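Local coordinates for ORF 37 (Human herpesvirus 8 type M, PDB 3POV), which processes branched and non-linear viral DNA as a magnesium-binding nuclease with both endonuclease and exonuclease activities, at residues Phe224-Lys229 and Lys243-Lys248; Lys403-Thr408 and Leu439-Val444; Phe218-Asp223 and Leu380-Ile385. All blocks are in the same frame, centred on the assembly; numbering follows the deposited sequence.

Contact 1. Residues Phe224-Lys229 and Lys243-Lys248; sequences FAANVK and KVYEIK
Phe224, Ala225 and Ala226 pair with Tyr245, Val244 and Lys243, in that order, in an antiparallel arrangement at one side of the main sheet of this PD-(D/E)XK nuclease, and the second strand runs on into the Glu246-Ile247-Lys248 signature. Ala226 is held by both of its backbone groups: its N donates to Lys243 O at 2.7 Å, and its O accepts from Lys243 N at 3.0 Å. Two residues along, Tyr245 N donates to Phe224 O at 2.9 Å. Between these two hydrogen-bonded pairs, Ala225 faces Val244 as a non-hydrogen-bonded pair, their CA atoms 4.4 Å apart.

The side chains of Phe224 and Tyr245 leave the sheet on the same face and run side by side. With CG of Phe224 anti to the backbone N (chi1 174°), its ring comes alongside the tyrosine, and CD2 of Phe224 lies 3.4 Å from CD2 of Tyr245. The two ring planes are inclined at 38°. The methyl of Ala226 fills in at the edge of the tyrosine ring, whose hydroxyl is hydrogen-bonded to His198. Farther along the same strand, Ile247 CD1 comes to 4.3 Å from Phe224 CB.

Glu246 and Ile247 contribute to the magnesium site together with Asp223, the residue just before Phe224, and Lys248 NZ forms a salt bridge to Glu246 OE2 at 3.0 Å. The acidic residue before the first strand, the antiparallel strand pair and the E-X-K strand make up the core of the PD-(D/E)XK active site.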
# COMPACT_ATOMS: atom_id res chain seq x y z
N PHE A 224 -1.85 -8.64 -2.30
CA PHE A 224 -2.36 -9.97 -2.60
C PHE A 224 -3.88 -9.98 -2.56
O PHE A 224 -4.50 -9.29 -1.76
CB PHE A 224 -1.78 -10.98 -1.59
CG PHE A 224 -2.36 -12.36 -1.71
CD1 PHE A 224 -1.90 -13.24 -2.67
CD2 PHE A 224 -3.36 -12.79 -0.85
CE1 PHE A 224 -2.44 -14.52 -2.79
CE2 PHE A 224 -3.90 -14.06 -0.96
CZ PHE A 224 -3.43 -14.93 -1.92
N ALA A 225 -4.48 -10.77 -3.44
CA ALA A 225 -5.93 -10.96 -3.41
C ALA A 225 -6.32 -12.42 -3.65
O ALA A 225 -5.82 -13.06 -4.57
CB ALA A 225 -6.61 -10.05 -4.41
N ALA A 226 -7.22 -12.93 -2.82
CA ALA A 226 -7.68 -14.31 -2.95
C ALA A 226 -9.07 -14.39 -3.57
O ALA A 226 -9.93 -13.54 -3.33
CB ALA A 226 -7.66 -15.02 -1.60
N ASN A 227 -9.28 -15.44 -4.37
CA ASN A 227 -10.59 -15.73 -4.96
C ASN A 227 -11.10 -14.61 -5.86
O ASN A 227 -12.12 -13.99 -5.58
CB ASN A 227 -11.60 -16.04 -3.86
CG ASN A 227 -12.82 -16.77 -4.39
OD1 ASN A 227 -12.70 -17.73 -5.15
ND2 ASN A 227 -14.00 -16.32 -3.98
N VAL A 228 -10.37 -14.35 -6.94
CA VAL A 228 -10.75 -13.33 -7.91
C VAL A 228 -11.28 -13.95 -9.20
O VAL A 228 -10.71 -14.91 -9.72
CB VAL A 228 -9.56 -12.41 -8.25
CG1 VAL A 228 -9.08 -11.68 -7.01
CG2 VAL A 228 -8.42 -13.22 -8.86
N LYS A 229 -12.38 -13.40 -9.71
CA LYS A 229 -13.02 -13.90 -10.92
C LYS A 229 -12.13 -13.75 -12.16
O LYS A 229 -11.31 -12.83 -12.25
CB LYS A 229 -14.34 -13.17 -11.16
CG LYS A 229 -14.19 -11.67 -11.38
CD LYS A 229 -15.53 -11.00 -11.61
CE LYS A 229 -15.37 -9.51 -11.86
NZ LYS A 229 -16.68 -8.83 -12.07
N LYS A 243 -11.02 -11.27 -1.67
CA LYS A 243 -10.42 -10.95 -0.38
C LYS A 243 -9.04 -10.34 -0.58
O LYS A 243 -8.14 -10.98 -1.14
CB LYS A 243 -10.35 -12.19 0.51
CG LYS A 243 -11.72 -12.62 1.00
CD LYS A 243 -11.69 -13.99 1.66
CE LYS A 243 -13.06 -14.33 2.22
NZ LYS A 243 -13.14 -15.72 2.75
N VAL A 244 -8.89 -9.10 -0.14
CA VAL A 244 -7.68 -8.32 -0.38
C VAL A 244 -6.87 -8.21 0.90
O VAL A 244 -7.35 -7.70 1.91
CB VAL A 244 -8.03 -6.90 -0.90
CG1 VAL A 244 -6.76 -6.09 -1.11
CG2 VAL A 244 -8.84 -6.99 -2.18
N TYR A 245 -5.63 -8.70 0.85
CA TYR A 245 -4.76 -8.70 2.02
C TYR A 245 -3.69 -7.63 1.92
O TYR A 245 -3.03 -7.49 0.89
CB TYR A 245 -4.09 -10.07 2.19
CG TYR A 245 -5.03 -11.19 2.57
CD1 TYR A 245 -5.32 -11.46 3.90
CD2 TYR A 245 -5.60 -12.00 1.60
CE1 TYR A 245 -6.17 -12.50 4.26
CE2 TYR A 245 -6.45 -13.04 1.94
CZ TYR A 245 -6.73 -13.28 3.27
OH TYR A 245 -7.57 -14.31 3.62
N GLU A 246 -3.52 -6.86 2.99
CA GLU A 246 -2.35 -6.00 3.12
C GLU A 246 -1.29 -6.76 3.93
O GLU A 246 -1.52 -7.12 5.08
CB GLU A 246 -2.71 -4.67 3.78
CG GLU A 246 -1.55 -3.67 3.86
CD GLU A 246 -0.93 -3.36 2.49
OE1 GLU A 246 -1.53 -3.71 1.46
OE2 GLU A 246 0.17 -2.76 2.45
N ILE A 247 -0.14 -7.02 3.31
CA ILE A 247 0.90 -7.83 3.93
C ILE A 247 1.93 -7.01 4.72
O ILE A 247 2.62 -6.16 4.15
CB ILE A 247 1.66 -8.66 2.87
CG1 ILE A 247 0.72 -9.71 2.26
CG2 ILE A 247 2.91 -9.29 3.47
CD1 ILE A 247 1.40 -10.62 1.25
N LYS A 248 2.03 -7.28 6.02
CA LYS A 248 3.02 -6.62 6.87
C LYS A 248 3.97 -7.63 7.52
O LYS A 248 3.80 -8.84 7.35
CB LYS A 248 2.32 -5.78 7.94
CG LYS A 248 1.40 -4.70 7.39
CD LYS A 248 2.15 -3.81 6.40
CE LYS A 248 1.27 -2.69 5.87
NZ LYS A 248 1.94 -1.98 4.73

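Contact 2. Residues Lys403-Thr408 and Leu439-Val444; sequences KYYIAT and LIVTPV
Tyr405 to Thr408 run antiparallel to Ile440 to Pro443, with strand axes 4.4 Å apart at closest and N-to-C directions at 152°. Hydrogen-bonded pairs alternate with non-hydrogen-bonded ones. Ile406 and Thr442 exchange two bonds, Ile406 N to Thr442 O at 2.8 Å and Thr442 N to Ile406 O at 2.9 Å, and Thr408 and Ile440 do the same. A fifth bond runs from Val444 N to Tyr404 O. Beyond it a water continues the connection, accepting from Tyr404 N at 2.7 Å and donating to Val444 O.

On one face, the Tyr405 side chain meets two residues of the opposite strand, Val441 and Pro443, which share its face. Its CB sits 3.7 Å from Val441 CG1, while CD1 comes to 3.6 Å from Pro443 CA and reaches the CB of that proline as well. CG of Tyr405 lies beside the backbone N (chi1 -49°); this brings CD1 of the ring to Pro443, the two side chains crossing at a slant. Val441 offers CG1 to it, the branch anti to its own backbone N (chi1 179°). Farther along this face, the CD2 methyl of Leu439 makes a tight approach to Thr408 O, 3.2 Å away.

The other face carries Ile406, whose CD1 meets Val444 CG2 at 4.0 Å, and the two threonines. Thr442 OG1 is hydrogen-bonded to Ser342 on strand 342-347, the next strand of the sheet.

Strand 403-412 has strand 243-250 on its other flank, and helices 181-197 and 374-388 pack against the side chains. The pairing thus belongs to the interior of the sheet: alternate residues bond across this pair, while Tyr405 and Ala407 turn their peptide groups to strand 243-250, the water bridges Tyr404 N and Val444 O, and the side chains that meet across the strands do so mainly through carbon.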
# COMPACT_ATOMS: atom_id res chain seq x y z
N LYS A 403 -13.59 -8.01 0.72
CA LYS A 403 -13.20 -8.12 2.12
C LYS A 403 -11.73 -7.73 2.28
O LYS A 403 -10.88 -8.15 1.50
CB LYS A 403 -13.41 -9.55 2.62
CG LYS A 403 -14.44 -9.68 3.73
CD LYS A 403 -15.83 -9.33 3.24
CE LYS A 403 -16.88 -9.60 4.31
NZ LYS A 403 -18.25 -9.31 3.81
N TYR A 404 -11.43 -6.94 3.31
CA TYR A 404 -10.05 -6.50 3.54
C TYR A 404 -9.46 -7.06 4.85
O TYR A 404 -10.11 -7.03 5.89
CB TYR A 404 -9.96 -4.98 3.52
CG TYR A 404 -10.29 -4.38 2.17
CD1 TYR A 404 -9.30 -4.17 1.22
CD2 TYR A 404 -11.60 -4.02 1.85
CE1 TYR A 404 -9.59 -3.62 -0.01
CE2 TYR A 404 -11.90 -3.48 0.62
CZ TYR A 404 -10.90 -3.28 -0.31
OH TYR A 404 -11.20 -2.74 -1.54
N TYR A 405 -8.23 -7.55 4.76
CA TYR A 405 -7.53 -8.06 5.94
C TYR A 405 -6.07 -7.60 5.96
O TYR A 405 -5.44 -7.43 4.92
CB TYR A 405 -7.54 -9.60 5.97
CG TYR A 405 -8.89 -10.24 5.76
CD1 TYR A 405 -9.70 -10.59 6.83
CD2 TYR A 405 -9.35 -10.53 4.47
CE1 TYR A 405 -10.93 -11.19 6.64
CE2 TYR A 405 -10.58 -11.13 4.27
CZ TYR A 405 -11.37 -11.46 5.36
OH TYR A 405 -12.59 -12.06 5.17
N ILE A 406 -5.55 -7.41 7.17
CA ILE A 406 -4.11 -7.25 7.35
C ILE A 406 -3.49 -8.61 7.67
O ILE A 406 -3.85 -9.25 8.66
CB ILE A 406 -3.78 -6.26 8.48
CG1 ILE A 406 -4.14 -4.84 8.05
CG2 ILE A 406 -2.30 -6.35 8.85
CD1 ILE A 406 -4.24 -3.87 9.21
N ALA A 407 -2.58 -9.06 6.82
CA ALA A 407 -1.87 -10.31 7.06
C ALA A 407 -0.45 -9.98 7.53
O ALA A 407 0.34 -9.42 6.77
CB ALA A 407 -1.84 -11.16 5.81
N THR A 408 -0.15 -10.31 8.78
CA THR A 408 1.17 -10.02 9.34
C THR A 408 1.92 -11.28 9.72
O THR A 408 1.42 -12.14 10.45
CB THR A 408 1.06 -9.10 10.56
OG1 THR A 408 0.36 -7.91 10.20
CG2 THR A 408 2.45 -8.73 11.06
N LEU A 439 1.44 -16.24 11.93
CA LEU A 439 0.72 -15.51 10.89
C LEU A 439 -0.64 -15.07 11.42
O LEU A 439 -1.50 -15.90 11.70
CB LEU A 439 0.55 -16.38 9.64
CG LEU A 439 0.06 -15.73 8.33
CD1 LEU A 439 -1.43 -15.92 8.11
CD2 LEU A 439 0.44 -14.25 8.25
N ILE A 440 -0.82 -13.76 11.59
CA ILE A 440 -2.08 -13.23 12.10
C ILE A 440 -2.87 -12.46 11.04
O ILE A 440 -2.40 -11.44 10.52
CB ILE A 440 -1.85 -12.32 13.32
CG1 ILE A 440 -1.10 -13.09 14.41
CG2 ILE A 440 -3.18 -11.74 13.83
CD1 ILE A 440 -0.80 -12.28 15.65
N VAL A 441 -4.05 -12.96 10.71
CA VAL A 441 -4.94 -12.29 9.77
C VAL A 441 -6.02 -11.51 10.51
O VAL A 441 -6.81 -12.08 11.25
CB VAL A 441 -5.61 -13.30 8.83
CG1 VAL A 441 -6.56 -12.57 7.87
CG2 VAL A 441 -4.56 -14.08 8.05
N THR A 442 -6.06 -10.20 10.28
CA THR A 442 -7.00 -9.31 10.97
C THR A 442 -7.90 -8.53 10.00
O THR A 442 -7.42 -7.77 9.16
CB THR A 442 -6.24 -8.31 11.86
OG1 THR A 442 -5.39 -9.03 12.77
CG2 THR A 442 -7.20 -7.44 12.66
N PRO A 443 -9.23 -8.71 10.13
CA PRO A 443 -10.16 -7.98 9.26
C PRO A 443 -10.13 -6.48 9.52
O PRO A 443 -9.78 -6.06 10.63
CB PRO A 443 -11.52 -8.55 9.67
CG PRO A 443 -11.33 -9.04 11.06
CD PRO A 443 -9.92 -9.56 11.10
N VAL A 444 -10.47 -5.69 8.51
CA VAL A 444 -10.57 -4.24 8.64
C VAL A 444 -11.85 -3.69 8.00
O VAL A 444 -12.18 -4.04 6.86
CB VAL A 444 -9.35 -3.53 8.02
CG1 VAL A 444 -9.23 -2.13 8.59
CG2 VAL A 444 -8.08 -4.31 8.28
O HOH W 1 -13.25 -5.88 4.94

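Contact 3. Residues Phe218-Asp223 and Leu380-Ile385; sequences FGVSLD and LLQSSI
Val220, at the centre of a strand-on-helix packing contact, presses strand 218-220 of a small three-stranded sheet onto helix 374-388, which lies nearly at right angles to it (101°). Both valine methyls are engaged. CG1, anti to the carbonyl carbon (chi1 -57°), rests 3.9 Å from Leu381 CD1 and also meets Gln382 CG; CG2 meets Ile385 CD1 at 3.9 Å, the two side chains approaching tip to tip. That isoleucine methyl also lies against the backbone, 3.5 Å from Gly219 CA.

At one end, Phe218 crosses Leu381 at about a right angle, with the leucine CD2 3.8 Å from Phe218 CD1. At the other, Leu222 and Gln382 pass alongside, running in opposing senses, with Leu222 CD2 lying 3.9 Å from Gln382 CB. Leu222 leads directly to Asp223, a ligand of the magnesium ion, and the Gln382 side chain also lies close to Glu246 of the same site.

Methyl and methylene groups make most of the contact, so the approach of strand and helix rests chiefly on buried apolar packing, with the acidic metal ligand Asp223 following directly in the chain.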
# COMPACT_ATOMS: atom_id res chain seq x y z
N PHE A 218 -4.59 10.48 -5.41
CA PHE A 218 -4.33 9.32 -4.57
C PHE A 218 -3.87 8.16 -5.44
O PHE A 218 -4.21 8.08 -6.61
CB PHE A 218 -5.58 8.91 -3.80
CG PHE A 218 -6.04 9.92 -2.81
CD1 PHE A 218 -5.39 10.07 -1.60
CD2 PHE A 218 -7.14 10.72 -3.07
CE1 PHE A 218 -5.81 11.00 -0.67
CE2 PHE A 218 -7.56 11.65 -2.15
CZ PHE A 218 -6.90 11.79 -0.95
N GLY A 219 -3.11 7.25 -4.85
CA GLY A 219 -2.62 6.11 -5.59
C GLY A 219 -2.08 5.03 -4.68
O GLY A 219 -1.49 5.32 -3.64
N VAL A 220 -2.29 3.78 -5.07
CA VAL A 220 -1.81 2.66 -4.29
C VAL A 220 -1.45 1.46 -5.16
O VAL A 220 -1.60 1.49 -6.38
CB VAL A 220 -2.86 2.18 -3.28
CG1 VAL A 220 -3.29 3.31 -2.36
CG2 VAL A 220 -4.06 1.58 -4.02
N SER A 221 -0.95 0.42 -4.51
CA SER A 221 -0.86 -0.90 -5.10
C SER A 221 -1.27 -1.91 -4.03
O SER A 221 -1.06 -1.69 -2.84
CB SER A 221 0.56 -1.19 -5.59
OG SER A 221 0.59 -2.40 -6.33
N LEU A 222 -1.87 -3.01 -4.46
CA LEU A 222 -2.28 -4.06 -3.55
C LEU A 222 -1.20 -5.14 -3.50
O LEU A 222 -0.45 -5.30 -4.46
CB LEU A 222 -3.60 -4.68 -4.00
CG LEU A 222 -4.75 -3.70 -4.24
CD1 LEU A 222 -5.93 -4.40 -4.88
CD2 LEU A 222 -5.16 -3.04 -2.93
N ASP A 223 -1.14 -5.86 -2.39
CA ASP A 223 -0.15 -6.92 -2.21
C ASP A 223 -0.64 -8.26 -2.72
O ASP A 223 0.05 -8.95 -3.46
CB ASP A 223 0.23 -7.06 -0.74
CG ASP A 223 0.99 -5.87 -0.22
OD1 ASP A 223 1.91 -5.39 -0.93
OD2 ASP A 223 0.67 -5.41 0.89
N LEU A 380 -7.32 1.65 4.29
CA LEU A 380 -8.44 2.54 4.03
C LEU A 380 -8.31 3.11 2.61
O LEU A 380 -9.25 3.01 1.82
CB LEU A 380 -8.47 3.67 5.05
CG LEU A 380 -9.73 4.54 5.07
CD1 LEU A 380 -9.92 5.16 6.45
CD2 LEU A 380 -9.71 5.62 3.99
N LEU A 381 -7.15 3.68 2.30
CA LEU A 381 -6.90 4.26 0.98
C LEU A 381 -7.11 3.22 -0.10
O LEU A 381 -7.79 3.46 -1.09
CB LEU A 381 -5.48 4.82 0.89
CG LEU A 381 -5.29 6.21 0.29
CD1 LEU A 381 -3.84 6.45 -0.11
CD2 LEU A 381 -6.21 6.45 -0.91
N GLN A 382 -6.52 2.05 0.11
CA GLN A 382 -6.59 0.95 -0.84
C GLN A 382 -8.04 0.51 -1.11
O GLN A 382 -8.40 0.23 -2.25
CB GLN A 382 -5.73 -0.23 -0.36
CG GLN A 382 -4.27 0.17 -0.13
CD GLN A 382 -3.38 -0.96 0.38
OE1 GLN A 382 -3.85 -2.01 0.81
NE2 GLN A 382 -2.07 -0.73 0.35
N SER A 383 -8.86 0.47 -0.06
CA SER A 383 -10.26 0.08 -0.22
C SER A 383 -11.02 1.14 -1.02
O SER A 383 -11.88 0.82 -1.83
CB SER A 383 -10.92 -0.16 1.14
OG SER A 383 -10.99 1.04 1.89
N SER A 384 -10.69 2.41 -0.78
CA SER A 384 -11.29 3.52 -1.50
C SER A 384 -10.96 3.47 -2.98
O SER A 384 -11.81 3.72 -3.83
CB SER A 384 -10.83 4.86 -0.92
OG SER A 384 -11.27 5.01 0.41
N ILE A 385 -9.71 3.15 -3.29
CA ILE A 385 -9.27 3.14 -4.68
C ILE A 385 -9.80 1.92 -5.41
O ILE A 385 -10.13 2.00 -6.60
CB ILE A 385 -7.73 3.23 -4.78
CG1 ILE A 385 -7.30 4.70 -4.72
CG2 ILE A 385 -7.25 2.61 -6.08
CD1 ILE A 385 -5.83 4.91 -4.95

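From the N terminus, Phe218-Asp223 comes first and runs straight into Phe224-Lys229. Contact 1 then closes a short excursion of 13 residues, bringing Lys243-Lys248 back alongside. Contact 3 closes far later, when Leu380-Ile385 returns to Phe218-Asp223 after 156 residues, and so encloses contact 1. Contact 2 follows in series, closing a loop of 30 residues between Lys403-Thr408 and Leu439-Val444; no two contacts cross. Strands 243-250 and 403-412 are parallel neighbours, so contacts 1 and 2 continue one sheet, with Glu246 N about 2.8 Å from Tyr405 O. Asp223 connects contact 3 to contact 1: its OD2 accepts from Ile247 N, linking the small sheet and helix 374-388 to the metal site.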